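Local atomic coordinates of DNA-binding protein HU (Thermus thermophilus HB8, PDB entry 5EKA), a protein that binds and wraps DNA as a histone-like homodimer, stabilising the duplex against denaturation under extreme conditions. Residues Gly51-Thr64 with Ile76-Leu90. Numbering follows the deposited sequence. Where two conformers were deposited one is given.
Sequences GFGTFEVRKRKART and IPATQYPAFKPGKAL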
loop_
_atom_site.group_PDB
_atom_site.type_symbol
_atom_site.label_atom_id
_atom_site.label_comp_id
_atom_site.label_asym_id
_atom_site.label_seq_id
_atom_site.Cartn_x
_atom_site.Cartn_y
_atom_site.Cartn_z
ATOM N N GLY A 51 1.908 -7.364 -8.910
ATOM C CA GLY A 51 2.825 -8.117 -8.094
ATOM C C GLY A 51 2.681 -7.876 -6.621
ATOM O O GLY A 51 3.399 -8.499 -5.844
ATOM N N PHE A 52 1.755 -6.988 -6.237
ATOM C CA PHE A 52 1.570 -6.583 -4.837
ATOM C C PHE A 52 0.089 -6.676 -4.441
ATOM O O PHE A 52 -0.303 -7.560 -3.688
ATOM C CB PHE A 52 2.177 -5.197 -4.583
ATOM C CG PHE A 52 2.077 -4.741 -3.153
ATOM C CD1 PHE A 52 2.920 -5.261 -2.194
ATOM C CD2 PHE A 52 1.121 -3.816 -2.770
ATOM C CE1 PHE A 52 2.852 -4.850 -0.871
ATOM C CE2 PHE A 52 1.043 -3.378 -1.451
ATOM C CZ PHE A 52 1.903 -3.908 -0.493
ATOM N N GLY A 53 -0.746 -5.834 -5.024
ATOM C CA GLY A 53 -2.180 -5.916 -4.779
ATOM C C GLY A 53 -2.911 -4.710 -5.338
ATOM O O GLY A 53 -2.318 -3.878 -6.006
ATOM N N THR A 54 -4.213 -4.660 -5.111
ATOM C CA THR A 54 -5.023 -3.567 -5.651
ATOM C C THR A 54 -5.770 -2.850 -4.542
ATOM O O THR A 54 -6.424 -3.496 -3.709
ATOM C CB THR A 54 -5.999 -4.127 -6.681
ATOM O OG1 THR A 54 -5.236 -4.828 -7.696
ATOM C CG2 THR A 54 -6.883 -3.072 -7.317
ATOM N N PHE A 55 -5.720 -1.519 -4.586
ATOM C CA PHE A 55 -6.604 -0.719 -3.749
ATOM C C PHE A 55 -7.844 -0.293 -4.542
ATOM O O PHE A 55 -7.784 0.008 -5.740
ATOM C CB PHE A 55 -5.886 0.531 -3.254
ATOM C CG PHE A 55 -4.679 0.270 -2.412
ATOM C CD1 PHE A 55 -4.793 0.147 -1.041
ATOM C CD2 PHE A 55 -3.397 0.186 -2.994
ATOM C CE1 PHE A 55 -3.677 -0.021 -0.241
ATOM C CE2 PHE A 55 -2.300 0.005 -2.181
ATOM C CZ PHE A 55 -2.447 -0.132 -0.821
ATOM N N GLU A 56 -8.967 -0.225 -3.854
ATOM C CA GLU A 56 -10.190 0.178 -4.504
ATOM C C GLU A 56 -11.134 0.751 -3.456
ATOM O O GLU A 56 -10.952 0.555 -2.274
ATOM C CB GLU A 56 -10.839 -1.030 -5.186
ATOM C CG GLU A 56 -11.409 -2.093 -4.231
ATOM C CD GLU A 56 -11.767 -3.405 -4.928
ATOM O OE1 GLU A 56 -11.666 -3.482 -6.187
ATOM O OE2 GLU A 56 -12.164 -4.361 -4.203
ATOM N N VAL A 57 -12.117 1.491 -3.920
ATOM C CA VAL A 57 -13.187 1.983 -3.057
ATOM C C VAL A 57 -14.358 1.039 -3.145
ATOM O O VAL A 57 -14.906 0.806 -4.240
ATOM C CB VAL A 57 -13.618 3.386 -3.513
ATOM C CG1 VAL A 57 -14.798 3.890 -2.677
ATOM C CG2 VAL A 57 -12.437 4.322 -3.422
ATOM N N ARG A 58 -14.765 0.507 -2.001
ATOM C CA ARG A 58 -15.901 -0.407 -1.962
ATOM C C ARG A 58 -17.105 0.299 -1.437
ATOM O O ARG A 58 -16.971 1.271 -0.703
ATOM C CB ARG A 58 -15.555 -1.615 -1.127
ATOM C CG ARG A 58 -14.499 -2.436 -1.822
ATOM C CD ARG A 58 -14.269 -3.780 -1.151
ATOM N NE ARG A 58 -13.045 -4.384 -1.691
ATOM C CZ ARG A 58 -12.316 -5.334 -1.104
ATOM N NH1 ARG A 58 -12.643 -5.829 0.089
ATOM N NH2 ARG A 58 -11.223 -5.773 -1.715
ATOM N N LYS A 59 -18.281 -0.151 -1.861
ATOM C CA LYS A 59 -19.520 0.468 -1.425
ATOM C C LYS A 59 -20.391 -0.444 -0.541
ATOM O O LYS A 59 -20.387 -1.671 -0.660
ATOM C CB LYS A 59 -20.291 0.964 -2.643
ATOM C CG LYS A 59 -19.630 2.145 -3.320
ATOM C CD LYS A 59 -20.274 2.527 -4.645
ATOM C CE LYS A 59 -19.240 2.997 -5.666
ATOM N NZ LYS A 59 -18.438 4.181 -5.236
ATOM N N ARG A 60 -21.073 0.178 0.406
ATOM C CA ARG A 60 -22.110 -0.489 1.145
ATOM C C ARG A 60 -23.409 0.222 0.752
ATOM O O ARG A 60 -23.505 1.426 0.877
ATOM C CB ARG A 60 -21.868 -0.356 2.650
ATOM C CG ARG A 60 -20.419 -0.542 3.113
ATOM C CD ARG A 60 -20.358 -0.626 4.640
ATOM N NE ARG A 60 -19.000 -0.738 5.191
ATOM C CZ ARG A 60 -18.221 0.282 5.556
ATOM N NH1 ARG A 60 -18.621 1.546 5.415
ATOM N NH2 ARG A 60 -17.007 0.033 6.048
ATOM N N LYS A 61 -24.369 -0.535 0.223
ATOM C CA LYS A 61 -25.691 0.001 -0.138
ATOM C C LYS A 61 -26.425 0.462 1.108
ATOM O O LYS A 61 -26.187 -0.053 2.194
ATOM C CB LYS A 61 -26.540 -1.072 -0.827
ATOM C CG LYS A 61 -25.981 -1.578 -2.139
ATOM C CD LYS A 61 -26.786 -2.765 -2.642
ATOM C CE LYS A 61 -25.886 -3.791 -3.320
ATOM N NZ LYS A 61 -26.654 -4.928 -3.895
ATOM N N ALA A 62 -27.355 1.403 0.944
ATOM C CA ALA A 62 -28.106 1.944 2.079
ATOM C C ALA A 62 -28.850 0.883 2.893
ATOM O O ALA A 62 -28.925 0.978 4.116
ATOM C CB ALA A 62 -29.084 3.020 1.615
ATOM N N ARG A 63 -29.412 -0.116 2.237
ATOM C CA ARG A 63 -30.043 -1.226 2.997
ATOM C C ARG A 63 -29.166 -1.711 4.201
ATOM O O ARG A 63 -29.489 -1.459 5.367
ATOM C CB ARG A 63 -30.434 -2.390 2.057
ATOM C CG ARG A 63 -29.663 -2.468 0.737
ATOM C CD ARG A 63 -29.968 -3.753 0.002
ATOM N NE ARG A 63 -28.784 -4.531 -0.406
ATOM C CZ ARG A 63 -27.838 -5.021 0.413
ATOM N NH1 ARG A 63 -26.832 -5.729 -0.101
ATOM N NH2 ARG A 63 -27.861 -4.803 1.730
ATOM N N THR A 64 -28.044 -2.356 3.891
ATOM C CA THR A 64 -26.994 -2.749 4.857
ATOM C C THR A 64 -27.298 -2.403 6.323
ATOM O O THR A 64 -26.511 -2.687 7.225
ATOM C CB THR A 64 -25.641 -2.113 4.401
ATOM O OG1 THR A 64 -25.322 -2.575 3.071
ATOM C CG2 THR A 64 -24.461 -2.417 5.378
ATOM N N ILE A 76 -30.184 2.086 6.991
ATOM C CA ILE A 76 -29.008 2.929 7.246
ATOM C C ILE A 76 -28.427 3.433 5.915
ATOM O O ILE A 76 -28.716 2.860 4.873
ATOM C CB ILE A 76 -27.921 2.198 8.084
ATOM C CG1 ILE A 76 -27.061 1.267 7.226
ATOM C CG2 ILE A 76 -28.549 1.417 9.241
ATOM C CD1 ILE A 76 -25.604 1.261 7.636
ATOM N N PRO A 77 -27.600 4.501 5.946
ATOM C CA PRO A 77 -27.242 5.147 4.678
ATOM C C PRO A 77 -26.086 4.453 3.966
ATOM O O PRO A 77 -25.333 3.698 4.590
ATOM C CB PRO A 77 -26.813 6.549 5.110
ATOM C CG PRO A 77 -26.457 6.433 6.553
ATOM C CD PRO A 77 -26.869 5.091 7.075
ATOM N N ALA A 78 -25.978 4.712 2.667
ATOM C CA ALA A 78 -24.921 4.127 1.842
ATOM C C ALA A 78 -23.588 4.745 2.261
ATOM O O ALA A 78 -23.531 5.916 2.627
ATOM C CB ALA A 78 -25.191 4.379 0.372
ATOM N N THR A 79 -22.535 3.940 2.238
ATOM C CA THR A 79 -21.215 4.398 2.633
ATOM C C THR A 79 -20.204 3.815 1.666
ATOM O O THR A 79 -20.503 2.936 0.901
ATOM C CB THR A 79 -20.825 3.971 4.059
ATOM O OG1 THR A 79 -21.085 2.592 4.217
ATOM C CG2 THR A 79 -21.625 4.747 5.109
ATOM N N GLN A 80 -19.011 4.379 1.664
ATOM C CA GLN A 80 -17.962 3.833 0.808
ATOM C C GLN A 80 -16.654 3.962 1.526
ATOM O O GLN A 80 -16.486 4.857 2.341
ATOM C CB GLN A 80 -17.948 4.498 -0.566
ATOM C CG GLN A 80 -17.649 5.974 -0.588
ATOM C CD GLN A 80 -17.851 6.607 -1.973
ATOM O OE1 GLN A 80 -18.825 6.325 -2.675
ATOM N NE2 GLN A 80 -16.933 7.477 -2.361
ATOM N N TYR A 81 -15.752 3.041 1.239
ATOM C CA TYR A 81 -14.563 2.905 2.046
ATOM C C TYR A 81 -13.417 2.306 1.242
ATOM O O TYR A 81 -13.642 1.639 0.225
ATOM C CB TYR A 81 -14.858 2.055 3.271
ATOM C CG TYR A 81 -15.277 0.628 2.953
ATOM C CD1 TYR A 81 -14.347 -0.394 2.966
ATOM C CD2 TYR A 81 -16.579 0.317 2.592
ATOM C CE1 TYR A 81 -14.712 -1.696 2.668
ATOM C CE2 TYR A 81 -16.945 -0.997 2.293
ATOM C CZ TYR A 81 -15.998 -1.982 2.314
ATOM O OH TYR A 81 -16.345 -3.291 2.015
ATOM N N PRO A 82 -12.183 2.601 1.669
ATOM C CA PRO A 82 -11.058 2.060 0.923
ATOM C C PRO A 82 -10.767 0.627 1.340
ATOM O O PRO A 82 -10.883 0.303 2.512
ATOM C CB PRO A 82 -9.897 2.993 1.326
ATOM C CG PRO A 82 -10.285 3.643 2.623
ATOM C CD PRO A 82 -11.757 3.402 2.844
ATOM N N ALA A 83 -10.293 -0.184 0.400
ATOM C CA ALA A 83 -9.936 -1.548 0.702
ATOM C C ALA A 83 -8.742 -1.962 -0.153
ATOM O O ALA A 83 -8.480 -1.367 -1.204
ATOM C CB ALA A 83 -11.099 -2.466 0.453
ATOM N N PHE A 84 -8.058 -2.999 0.305
ATOM C CA PHE A 84 -6.903 -3.577 -0.413
ATOM C C PHE A 84 -7.136 -5.054 -0.631
ATOM O O PHE A 84 -7.563 -5.760 0.280
ATOM C CB PHE A 84 -5.673 -3.372 0.426
ATOM C CG PHE A 84 -4.445 -4.012 -0.111
ATOM C CD1 PHE A 84 -3.786 -3.482 -1.217
ATOM C CD2 PHE A 84 -3.902 -5.090 0.550
ATOM C CE1 PHE A 84 -2.622 -4.060 -1.670
ATOM C CE2 PHE A 84 -2.724 -5.672 0.109
ATOM C CZ PHE A 84 -2.101 -5.179 -1.015
ATOM N N LYS A 85 -6.897 -5.491 -1.873
ATOM C CA LYS A 85 -7.005 -6.887 -2.248
ATOM C C LYS A 85 -5.577 -7.367 -2.545
ATOM O O LYS A 85 -4.997 -6.997 -3.586
ATOM C CB LYS A 85 -7.860 -7.035 -3.499
ATOM C CG LYS A 85 -7.956 -8.487 -3.920
ATOM C CD LYS A 85 -9.285 -8.822 -4.528
ATOM C CE LYS A 85 -9.514 -10.326 -4.488
ATOM N NZ LYS A 85 -8.436 -11.094 -5.177
ATOM N N PRO A 86 -5.023 -8.201 -1.665
ATOM C CA PRO A 86 -3.653 -8.615 -1.925
ATOM C C PRO A 86 -3.558 -9.539 -3.118
ATOM O O PRO A 86 -4.462 -10.337 -3.344
ATOM C CB PRO A 86 -3.258 -9.379 -0.659
ATOM C CG PRO A 86 -4.495 -9.791 -0.051
ATOM C CD PRO A 86 -5.525 -8.747 -0.402
ATOM N N GLY A 87 -2.484 -9.380 -3.867
ATOM C CA GLY A 87 -2.203 -10.226 -4.987
ATOM C C GLY A 87 -1.693 -11.576 -4.593
ATOM O O GLY A 87 -1.301 -11.812 -3.455
ATOM N N LYS A 88 -1.672 -12.479 -5.569
ATOM C CA LYS A 88 -1.244 -13.832 -5.290
ATOM C C LYS A 88 0.176 -13.956 -4.768
ATOM O O LYS A 88 0.452 -14.743 -3.842
ATOM C CB LYS A 88 -1.364 -14.682 -6.541
ATOM C CG LYS A 88 -0.963 -16.123 -6.285
ATOM C CD LYS A 88 -1.312 -16.977 -7.463
ATOM C CE LYS A 88 -1.256 -18.467 -7.148
ATOM N NZ LYS A 88 0.130 -18.945 -6.890
ATOM N N ALA A 89 1.094 -13.222 -5.379
ATOM C CA ALA A 89 2.492 -13.275 -4.933
ATOM C C ALA A 89 2.646 -12.913 -3.456
ATOM O O ALA A 89 3.380 -13.570 -2.711
ATOM C CB ALA A 89 3.355 -12.380 -5.794
ATOM N N LEU A 90 1.943 -11.870 -3.048
ATOM C CA LEU A 90 1.998 -11.405 -1.665
ATOM C C LEU A 90 1.328 -12.433 -0.749
ATOM O O LEU A 90 1.868 -12.784 0.299
ATOM C CB LEU A 90 1.352 -10.037 -1.553
ATOM C CG LEU A 90 1.391 -9.468 -0.132
ATOM C CD1 LEU A 90 2.800 -9.314 0.399
ATOM C CD2 LEU A 90 0.598 -8.178 -0.025
HETATM O O HOH W 1 -9.805 -7.713 0.523
HETATM O O HOH W 2 -14.509 -5.204 2.140
#
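R60 lays its guanidinium flat on the ring of Y81, planes 13° apart, while NH1 reaches past the ring to T79 OG1 at 2.9 Å, a bond lying in the guanidinium plane that fixes the group's rotation. The opposite face of Y81 carries R58, whose CB sits 3.9 Å from the ring centroid in a CH-pi contact, so the tyrosine is sandwiched between two arginines. From there R58 runs extended over A83, with A83 CB 3.5 Å from R58 CZ and over the centre of the guanidinium. E56 OE2 takes R58 NE at 2.7 Å through its anti lone pair, closing a salt bridge along the strand, and one water joins R58 NH1 to Y81 OH. The other face is apolar near its base: F84, with CG anti to its backbone N (chi1 175°), places CD1 over the centre of the F55 ring, 3.6 Å from F55 CE1, and turns CZ to F52 CE2 at the same distance. G53, with no side chain, leaves room for the F84 ring. Antiparallel backbone bonds pair 53-60 with 79-86; beyond the three-stranded sheet completed by 46-49, the pair continues as a two-stranded ribbon, consistent with the DNA-binding arm of HU proteins. At the base, F55 packs edge-to-face on F84 of the second subunit, and F84 on its F55; G87, whose N donates to F52 O at 2.8 Å, sits at the N-cap position of helix 88-94.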